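Local coordinates for Ras GTPase-activating-like protein IQGAP2 (Homo sapiens, PDB 5CJP) that probably binds GTP-loaded Rho-family GTPases such as Cdc42 through a RasGAP-related domain, without speeding their GTP hydrolysis, at residues 64-69 with 316-321; 20-25 with 336-341. One frame throughout, in Å; residues are numbered along the deposited sequence.

Contact 1 of 2, residues 64-69 with 316-321; sequences LLKLFK and EPEEKF
Leu65 and Pro317 face each other where helix 58-79 meets the short helix 317-320. Their CA atoms are 7.7 Å apart, and both CB atoms point across the gap. One methyl of Leu65 does most of the apolar work. Its CD1 lies 4.1 Å from Pro317 CB and 4.0 Å from Phe321 CE2. CG of Leu65 stands anti to the carbonyl carbon (chi1 -77°), and this turns CD1 toward both the proline and the phenyl ring, which it meets on one side. The methyl comes to the ring obliquely, at the CE2-CZ side. Leucine and proline also slant across each other, and neither side chain runs alongside its partner.

The polar half lies one residue further along each helix. Neither Lys66 nor Glu318 starts by pointing at the other segment, but both bring their ends nearer. The lysine chain bends at chi2 and chi3, which carries its ammonium across to the carboxylate. The two side chains meet at about a right angle. NZ of Lys66 makes a salt bridge to Glu318 OE2 at 3.0 Å, on the syn lone pair of that oxygen. Tyr62 OH, one turn before Lys66, binds the same OE2. CD of Lys66 also passes 4.3 Å from Pro317 CG, so the aliphatic part of the lysine extends the apolar patch.

Glu316 is the N-cap residue of helix 317-320. Its carboxylate is held by Lys207 and Tyr204 of helix 200-216, and Pro317 packs on Tyr200 and Tyr204 of that helix. The short helix is thus fastened to two helices of the GAP-related domain. The chemistry is divided. Leu65, Pro317 and Phe321 form a buried apolar contact. Beside it, Glu318 OE2 is gripped by an ammonium and a hydroxyl, which probably stabilises its negative charge.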
ATOM      1  N   LEU E  64      23.343  -3.156 -13.800  1.00 31.30           N
ATOM      2  CA  LEU E  64      23.655  -2.670 -12.465  1.00 27.75           C
ATOM      3  C   LEU E  64      25.049  -3.142 -12.091  1.00 30.04           C
ATOM      4  O   LEU E  64      25.802  -2.419 -11.431  1.00 27.33           O
ATOM      5  CB  LEU E  64      22.632  -3.196 -11.467  1.00 24.72           C
ATOM      6  CG  LEU E  64      22.874  -2.864 -10.006  1.00 20.71           C
ATOM      7  CD1 LEU E  64      23.026  -1.365  -9.836  1.00 24.69           C
ATOM      8  CD2 LEU E  64      21.717  -3.404  -9.195  1.00 23.97           C
ATOM      9  N   LEU E  65      25.392  -4.366 -12.498  1.00 32.11           N
ATOM     10  CA  LEU E  65      26.721  -4.904 -12.214  1.00 36.36           C
ATOM     11  C   LEU E  65      27.765  -4.074 -12.938  1.00 38.12           C
ATOM     12  O   LEU E  65      28.816  -3.770 -12.389  1.00 40.42           O
ATOM     13  CB  LEU E  65      26.838  -6.375 -12.652  1.00 35.49           C
ATOM     14  CG  LEU E  65      26.163  -7.397 -11.721  1.00 33.08           C
ATOM     15  CD1 LEU E  65      26.154  -8.784 -12.345  1.00 32.63           C
ATOM     16  CD2 LEU E  65      26.868  -7.386 -10.375  1.00 30.87           C
ATOM     17  N   LYS E  66      27.478  -3.695 -14.173  1.00 41.59           N
ATOM     18  CA  LYS E  66      28.440  -2.900 -14.919  1.00 44.35           C
ATOM     19  C   LYS E  66      28.532  -1.520 -14.311  1.00 43.51           C
ATOM     20  O   LYS E  66      29.591  -0.895 -14.339  1.00 44.18           O
ATOM     21  CB  LYS E  66      28.034  -2.817 -16.385  1.00 49.04           C
ATOM     22  CG  LYS E  66      27.889  -4.192 -17.010  1.00 55.65           C
ATOM     23  CD  LYS E  66      29.205  -4.977 -16.967  1.00 59.72           C
ATOM     24  CE  LYS E  66      30.265  -4.326 -17.851  1.00 61.40           C
ATOM     25  NZ  LYS E  66      31.417  -5.239 -18.082  1.00 62.12           N
ATOM     26  N   LEU E  67      27.427  -1.046 -13.745  1.00 42.71           N
ATOM     27  CA  LEU E  67      27.416   0.267 -13.109  1.00 41.11           C
ATOM     28  C   LEU E  67      28.334   0.178 -11.892  1.00 41.05           C
ATOM     29  O   LEU E  67      29.214   1.013 -11.694  1.00 41.25           O
ATOM     30  CB  LEU E  67      25.994   0.627 -12.679  1.00 42.37           C
ATOM     31  CG  LEU E  67      25.670   2.024 -12.150  1.00 36.70           C
ATOM     32  CD1 LEU E  67      25.369   1.947 -10.695  1.00 32.84           C
ATOM     33  CD2 LEU E  67      26.798   2.988 -12.451  1.00 37.94           C
ATOM     34  N   PHE E  68      28.123  -0.846 -11.075  1.00 40.59           N
ATOM     35  CA  PHE E  68      28.946  -1.061  -9.887  1.00 41.78           C
ATOM     36  C   PHE E  68      30.417  -1.140 -10.260  1.00 43.93           C
ATOM     37  O   PHE E  68      31.267  -0.475  -9.643  1.00 42.75           O
ATOM     38  CB  PHE E  68      28.544  -2.360  -9.189  1.00 39.50           C
ATOM     39  CG  PHE E  68      27.289  -2.244  -8.394  1.00 40.70           C
ATOM     40  CD1 PHE E  68      26.598  -3.386  -8.001  1.00 40.18           C
ATOM     41  CD2 PHE E  68      26.801  -0.989  -8.009  1.00 39.00           C
ATOM     42  CE1 PHE E  68      25.434  -3.281  -7.229  1.00 39.39           C
ATOM     43  CE2 PHE E  68      25.646  -0.876  -7.242  1.00 37.42           C
ATOM     44  CZ  PHE E  68      24.961  -2.019  -6.849  1.00 38.82           C
ATOM     45  N   LYS E  69      30.711  -1.946 -11.278  1.00 44.86           N
ATOM     46  CA  LYS E  69      32.080  -2.129 -11.735  1.00 46.51           C
ATOM     47  C   LYS E  69      32.794  -0.831 -12.099  1.00 45.73           C
ATOM     48  O   LYS E  69      33.813  -0.471 -11.496  1.00 43.23           O
ATOM     49  CB  LYS E  69      32.113  -3.064 -12.943  1.00 50.64           C
ATOM     50  CG  LYS E  69      33.513  -3.540 -13.267  1.00 53.25           C
ATOM     51  CD  LYS E  69      33.607  -4.243 -14.600  1.00 57.09           C
ATOM     52  CE  LYS E  69      33.685  -3.232 -15.730  1.00 60.44           C
ATOM     53  NZ  LYS E  69      34.065  -3.870 -17.033  1.00 61.87           N
ATOM     54  N   GLU E 316      32.733 -13.629 -15.824  1.00 48.87           N
ATOM     55  CA  GLU E 316      32.317 -12.251 -16.023  1.00 47.02           C
ATOM     56  C   GLU E 316      30.810 -12.341 -16.277  1.00 46.95           C
ATOM     57  O   GLU E 316      30.304 -13.375 -16.718  1.00 45.97           O
ATOM     58  CB  GLU E 316      33.029 -11.630 -17.227  1.00 49.41           C
ATOM     59  CG  GLU E 316      34.520 -11.297 -17.023  1.00 46.09           C
ATOM     60  CD  GLU E 316      34.766 -10.181 -16.005  1.00 48.08           C
ATOM     61  OE1 GLU E 316      34.338  -9.021 -16.233  1.00 47.18           O
ATOM     62  OE2 GLU E 316      35.398 -10.463 -14.962  1.00 48.41           O
ATOM     63  N   PRO E 317      30.068 -11.267 -15.980  1.00 46.45           N
ATOM     64  CA  PRO E 317      28.618 -11.263 -16.187  1.00 45.90           C
ATOM     65  C   PRO E 317      28.155 -11.573 -17.604  1.00 44.38           C
ATOM     66  O   PRO E 317      27.104 -12.200 -17.795  1.00 42.77           O
ATOM     67  CB  PRO E 317      28.207  -9.874 -15.697  1.00 47.08           C
ATOM     68  CG  PRO E 317      29.476  -9.071 -15.796  1.00 45.69           C
ATOM     69  CD  PRO E 317      30.501 -10.027 -15.326  1.00 45.77           C
ATOM     70  N   GLU E 318      28.928 -11.146 -18.599  1.00 44.87           N
ATOM     71  CA  GLU E 318      28.580 -11.440 -19.989  1.00 44.46           C
ATOM     72  C   GLU E 318      28.485 -12.954 -20.158  1.00 45.48           C
ATOM     73  O   GLU E 318      27.593 -13.459 -20.821  1.00 46.16           O
ATOM     74  CB  GLU E 318      29.629 -10.893 -20.953  1.00 42.33           C
ATOM     75  CG  GLU E 318      29.709  -9.379 -21.020  1.00 41.46           C
ATOM     76  CD  GLU E 318      30.391  -8.771 -19.818  1.00 42.96           C
ATOM     77  OE1 GLU E 318      30.935  -9.542 -18.998  1.00 41.99           O
ATOM     78  OE2 GLU E 318      30.395  -7.520 -19.700  1.00 43.97           O
ATOM     79  N   GLU E 319      29.405 -13.685 -19.546  1.00 47.64           N
ATOM     80  CA  GLU E 319      29.371 -15.135 -19.651  1.00 49.13           C
ATOM     81  C   GLU E 319      28.407 -15.743 -18.627  1.00 47.59           C
ATOM     82  O   GLU E 319      27.603 -16.609 -18.970  1.00 46.40           O
ATOM     83  CB  GLU E 319      30.782 -15.724 -19.468  1.00 53.34           C
ATOM     84  CG  GLU E 319      31.895 -14.943 -20.177  1.00 59.25           C
ATOM     85  CD  GLU E 319      31.475 -14.465 -21.551  1.00 64.01           C
ATOM     86  OE1 GLU E 319      30.794 -15.236 -22.266  1.00 66.66           O
ATOM     87  OE2 GLU E 319      31.827 -13.321 -21.919  1.00 65.61           O
ATOM     88  N   LYS E 320      28.473 -15.286 -17.377  1.00 46.86           N
ATOM     89  CA  LYS E 320      27.595 -15.831 -16.338  1.00 47.96           C
ATOM     90  C   LYS E 320      26.140 -15.898 -16.806  1.00 50.07           C
ATOM     91  O   LYS E 320      25.469 -16.914 -16.638  1.00 47.70           O
ATOM     92  CB  LYS E 320      27.712 -15.008 -15.065  1.00 46.57           C
ATOM     93  CG  LYS E 320      27.053 -15.633 -13.860  1.00 40.98           C
ATOM     94  CD  LYS E 320      27.653 -16.974 -13.495  1.00 37.56           C
ATOM     95  CE  LYS E 320      27.002 -17.509 -12.227  1.00 36.95           C
ATOM     96  NZ  LYS E 320      27.351 -18.930 -11.934  1.00 38.11           N
ATOM     97  N   PHE E 321      25.640 -14.805 -17.365  1.00 54.63           N
ATOM     98  CA  PHE E 321      24.299 -14.817 -17.926  1.00 59.99           C
ATOM     99  C   PHE E 321      24.646 -14.829 -19.420  1.00 67.78           C
ATOM    100  O   PHE E 321      25.473 -14.033 -19.854  1.00 72.61           O
ATOM    101  CB  PHE E 321      23.535 -13.531 -17.607  1.00 54.46           C
ATOM    102  CG  PHE E 321      23.721 -13.015 -16.198  1.00 49.44           C
ATOM    103  CD1 PHE E 321      23.765 -13.880 -15.109  1.00 47.06           C
ATOM    104  CD2 PHE E 321      23.755 -11.640 -15.959  1.00 47.70           C
ATOM    105  CE1 PHE E 321      23.832 -13.383 -13.801  1.00 45.28           C
ATOM    106  CE2 PHE E 321      23.822 -11.128 -14.653  1.00 46.74           C
ATOM    107  CZ  PHE E 321      23.858 -12.001 -13.573  1.00 46.35           C
TER

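Contact 2 of 2, residues 20-25 with 336-341; sequences LLQTNP and VIYISI
Gln22 reaches from the last turn of helix 7-23 and grips the backbone of Ile339 with both ends of its side-chain amide. Ile339 N donates to Gln22 OE1 over 2.8 Å, with an N-H...O angle of 162°. In return, Gln22 NE2 donates to Ile339 O over 2.7 Å, and this bond uses a lone pair in the carbonyl plane. The oxygen also lies almost in the plane of the glutamine amide. The other bond is less flat, because its donor is tilted from the carbonyl plane of Gln22. The chain of Gln22 is extended beyond CG (chi2 164°), and this carries the amide out to the strand. NE2 also binds Phe18 O, one turn back in its own helix. The amide is therefore fixed in its rotation, with oxygen and nitrogen told apart by their partners.

Tyr338 offers its CB to the amide, 3.6 Å from Gln22 OE1. Its CG takes the crowded position between the backbone N and the carbonyl carbon (chi1 70°), and the end of the side chain leads away from helix 7-23's last turn. The ring keeps its edge to Gln22 NE2 and meets Tyr19. Thr23 and Val336 approach tip to tip, with Thr23 OG1 3.7 Å from Val336 CG2.

Strand 337-343 pairs antiparallel with a strand of the second subunit. Gln22 and Ile339 each also pack on an aromatic side chain of a bound chain of another protein. A leucine in place of Gln22 would probably leave Ile339 N and Ile339 O without these mates and weaken the hold on the strand. The amide imitates a strand neighbour, so the helix end can secure an intersubunit sheet by polar bonds to its main chain.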
ATOM      1  N   LEU E  20      13.996  10.082 -12.569  1.00 30.19           N
ATOM      2  CA  LEU E  20      15.089   9.136 -12.605  1.00 32.72           C
ATOM      3  C   LEU E  20      14.762   7.858 -11.838  1.00 36.23           C
ATOM      4  O   LEU E  20      15.098   6.760 -12.280  1.00 35.45           O
ATOM      5  CB  LEU E  20      16.351   9.783 -12.043  1.00 32.00           C
ATOM      6  CG  LEU E  20      16.858  10.956 -12.900  1.00 30.50           C
ATOM      7  CD1 LEU E  20      18.150  11.510 -12.324  1.00 28.71           C
ATOM      8  CD2 LEU E  20      17.073  10.466 -14.337  1.00 32.56           C
ATOM      9  N   LEU E  21      14.099   7.984 -10.695  1.00 40.91           N
ATOM     10  CA  LEU E  21      13.743   6.798  -9.925  1.00 43.86           C
ATOM     11  C   LEU E  21      12.963   5.768 -10.737  1.00 45.13           C
ATOM     12  O   LEU E  21      13.206   4.572 -10.607  1.00 46.89           O
ATOM     13  CB  LEU E  21      12.912   7.175  -8.709  1.00 43.92           C
ATOM     14  CG  LEU E  21      13.682   7.363  -7.412  1.00 44.34           C
ATOM     15  CD1 LEU E  21      12.716   7.816  -6.333  1.00 42.29           C
ATOM     16  CD2 LEU E  21      14.352   6.062  -7.026  1.00 42.32           C
ATOM     17  N   GLN E  22      12.030   6.237 -11.564  1.00 43.07           N
ATOM     18  CA  GLN E  22      11.184   5.367 -12.385  1.00 43.57           C
ATOM     19  C   GLN E  22      11.689   5.101 -13.798  1.00 44.00           C
ATOM     20  O   GLN E  22      11.381   4.067 -14.399  1.00 42.94           O
ATOM     21  CB  GLN E  22       9.781   5.985 -12.522  1.00 43.00           C
ATOM     22  CG  GLN E  22       9.049   6.189 -11.196  1.00 45.05           C
ATOM     23  CD  GLN E  22       7.872   7.138 -11.316  1.00 45.33           C
ATOM     24  OE1 GLN E  22       6.837   6.810 -11.923  1.00 45.33           O
ATOM     25  NE2 GLN E  22       8.024   8.327 -10.746  1.00 41.39           N
ATOM     26  N   THR E  23      12.471   6.028 -14.323  1.00 42.29           N
ATOM     27  CA  THR E  23      12.903   5.944 -15.703  1.00 43.69           C
ATOM     28  C   THR E  23      14.365   5.635 -15.936  1.00 41.58           C
ATOM     29  O   THR E  23      14.723   5.104 -16.999  1.00 39.88           O
ATOM     30  CB  THR E  23      12.530   7.277 -16.411  1.00 43.43           C
ATOM     31  OG1 THR E  23      11.113   7.446 -16.345  1.00 48.71           O
ATOM     32  CG2 THR E  23      12.929   7.282 -17.845  1.00 48.65           C
ATOM     33  N   ASN E  24      15.198   5.958 -14.952  1.00 37.92           N
ATOM     34  CA  ASN E  24      16.626   5.765 -15.102  1.00 34.61           C
ATOM     35  C   ASN E  24      17.334   5.626 -13.750  1.00 30.42           C
ATOM     36  O   ASN E  24      18.150   6.464 -13.364  1.00 26.92           O
ATOM     37  CB  ASN E  24      17.161   6.946 -15.902  1.00 38.41           C
ATOM     38  CG  ASN E  24      18.581   6.751 -16.362  1.00 41.30           C
ATOM     39  OD1 ASN E  24      19.176   5.694 -16.146  1.00 44.99           O
ATOM     40  ND2 ASN E  24      19.137   7.775 -17.004  1.00 38.98           N
ATOM     41  N   PRO E  25      17.013   4.560 -13.003  1.00 27.32           N
ATOM     42  CA  PRO E  25      17.649   4.356 -11.693  1.00 28.53           C
ATOM     43  C   PRO E  25      19.164   4.167 -11.780  1.00 30.63           C
ATOM     44  O   PRO E  25      19.908   4.577 -10.875  1.00 28.75           O
ATOM     45  CB  PRO E  25      16.911   3.143 -11.113  1.00 28.39           C
ATOM     46  CG  PRO E  25      16.283   2.461 -12.334  1.00 26.68           C
ATOM     47  CD  PRO E  25      15.938   3.579 -13.256  1.00 25.65           C
ATOM     48  N   VAL E 336       7.440   6.601 -22.684  1.00 60.87           N
ATOM     49  CA  VAL E 336       7.382   6.368 -21.256  1.00 57.89           C
ATOM     50  C   VAL E 336       6.487   7.353 -20.504  1.00 53.98           C
ATOM     51  O   VAL E 336       6.436   8.547 -20.809  1.00 54.29           O
ATOM     52  CB  VAL E 336       8.817   6.338 -20.638  1.00 60.17           C
ATOM     53  CG1 VAL E 336       9.742   7.248 -21.418  1.00 62.05           C
ATOM     54  CG2 VAL E 336       8.776   6.764 -19.169  1.00 61.46           C
ATOM     55  N   ILE E 337       5.778   6.805 -19.523  1.00 47.75           N
ATOM     56  CA  ILE E 337       4.865   7.531 -18.658  1.00 42.93           C
ATOM     57  C   ILE E 337       5.446   7.413 -17.237  1.00 40.66           C
ATOM     58  O   ILE E 337       6.049   6.396 -16.901  1.00 38.28           O
ATOM     59  CB  ILE E 337       3.472   6.866 -18.677  1.00 43.94           C
ATOM     60  CG1 ILE E 337       2.698   7.282 -19.917  1.00 45.02           C
ATOM     61  CG2 ILE E 337       2.707   7.222 -17.455  1.00 44.82           C
ATOM     62  CD1 ILE E 337       3.328   6.792 -21.164  1.00 72.65           C
ATOM     63  N   TYR E 338       5.288   8.438 -16.408  1.00 37.21           N
ATOM     64  CA  TYR E 338       5.791   8.352 -15.047  1.00 36.97           C
ATOM     65  C   TYR E 338       5.048   9.252 -14.057  1.00 38.52           C
ATOM     66  O   TYR E 338       4.270  10.123 -14.426  1.00 41.68           O
ATOM     67  CB  TYR E 338       7.292   8.642 -15.011  1.00 31.52           C
ATOM     68  CG  TYR E 338       7.666  10.083 -15.291  1.00 30.64           C
ATOM     69  CD1 TYR E 338       8.059  10.942 -14.254  1.00 27.18           C
ATOM     70  CD2 TYR E 338       7.656  10.589 -16.601  1.00 28.41           C
ATOM     71  CE1 TYR E 338       8.428  12.261 -14.523  1.00 25.28           C
ATOM     72  CE2 TYR E 338       8.026  11.898 -16.872  1.00 21.86           C
ATOM     73  CZ  TYR E 338       8.409  12.725 -15.838  1.00 25.26           C
ATOM     74  OH  TYR E 338       8.780  14.024 -16.117  1.00 30.72           O
ATOM     75  N   ILE E 339       5.328   9.044 -12.787  1.00 37.28           N
ATOM     76  CA  ILE E 339       4.685   9.766 -11.714  1.00 35.96           C
ATOM     77  C   ILE E 339       5.560  10.886 -11.162  1.00 39.10           C
ATOM     78  O   ILE E 339       6.680  10.640 -10.711  1.00 40.60           O
ATOM     79  CB  ILE E 339       4.359   8.765 -10.599  1.00 33.76           C
ATOM     80  CG1 ILE E 339       3.264   7.810 -11.101  1.00 32.33           C
ATOM     81  CG2 ILE E 339       4.061   9.479  -9.304  1.00 35.34           C
ATOM     82  CD1 ILE E 339       2.002   8.494 -11.493  1.00 72.65           C
ATOM     83  N   SER E 340       5.052  12.113 -11.163  1.00 39.39           N
ATOM     84  CA  SER E 340       5.846  13.233 -10.660  1.00 39.34           C
ATOM     85  C   SER E 340       5.052  14.157  -9.708  1.00 41.83           C
ATOM     86  O   SER E 340       3.908  13.874  -9.340  1.00 41.89           O
ATOM     87  CB  SER E 340       6.385  14.026 -11.872  1.00 35.65           C
ATOM     88  OG  SER E 340       7.412  14.950 -11.505  1.00 34.34           O
ATOM     89  N   ILE E 341       5.676  15.259  -9.315  1.00 44.58           N
ATOM     90  CA  ILE E 341       5.059  16.255  -8.451  1.00 48.77           C
ATOM     91  C   ILE E 341       4.805  17.473  -9.331  1.00 50.16           C
ATOM     92  O   ILE E 341       5.482  17.657 -10.339  1.00 50.45           O
ATOM     93  CB  ILE E 341       6.004  16.689  -7.340  1.00 51.17           C
ATOM     94  CG1 ILE E 341       6.092  15.631  -6.267  1.00 53.01           C
ATOM     95  CG2 ILE E 341       5.504  17.946  -6.677  1.00 54.99           C
ATOM     96  CD1 ILE E 341       7.135  16.010  -5.268  1.00 72.65           C
TER

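Contact 1 is largely buried, while contact 2 lies at the surface of the chain. They share no helix or strand. Contact 1 joins two helices; contact 2 joins a helix end to a strand. Their centres are about 24 Å apart, and they do not touch. In sequence, contact 1 falls wholly between the two halves of contact 2. Contact 1 combines apolar packing with a charged pair and relies on side chains alone. Contact 2 relies on an uncharged amide reading main-chain atoms, with little apolar packing. The difference suits their places: one ties a short helix to the helical domain, the other joins a helix end to a strand whose sheet runs on into a second subunit.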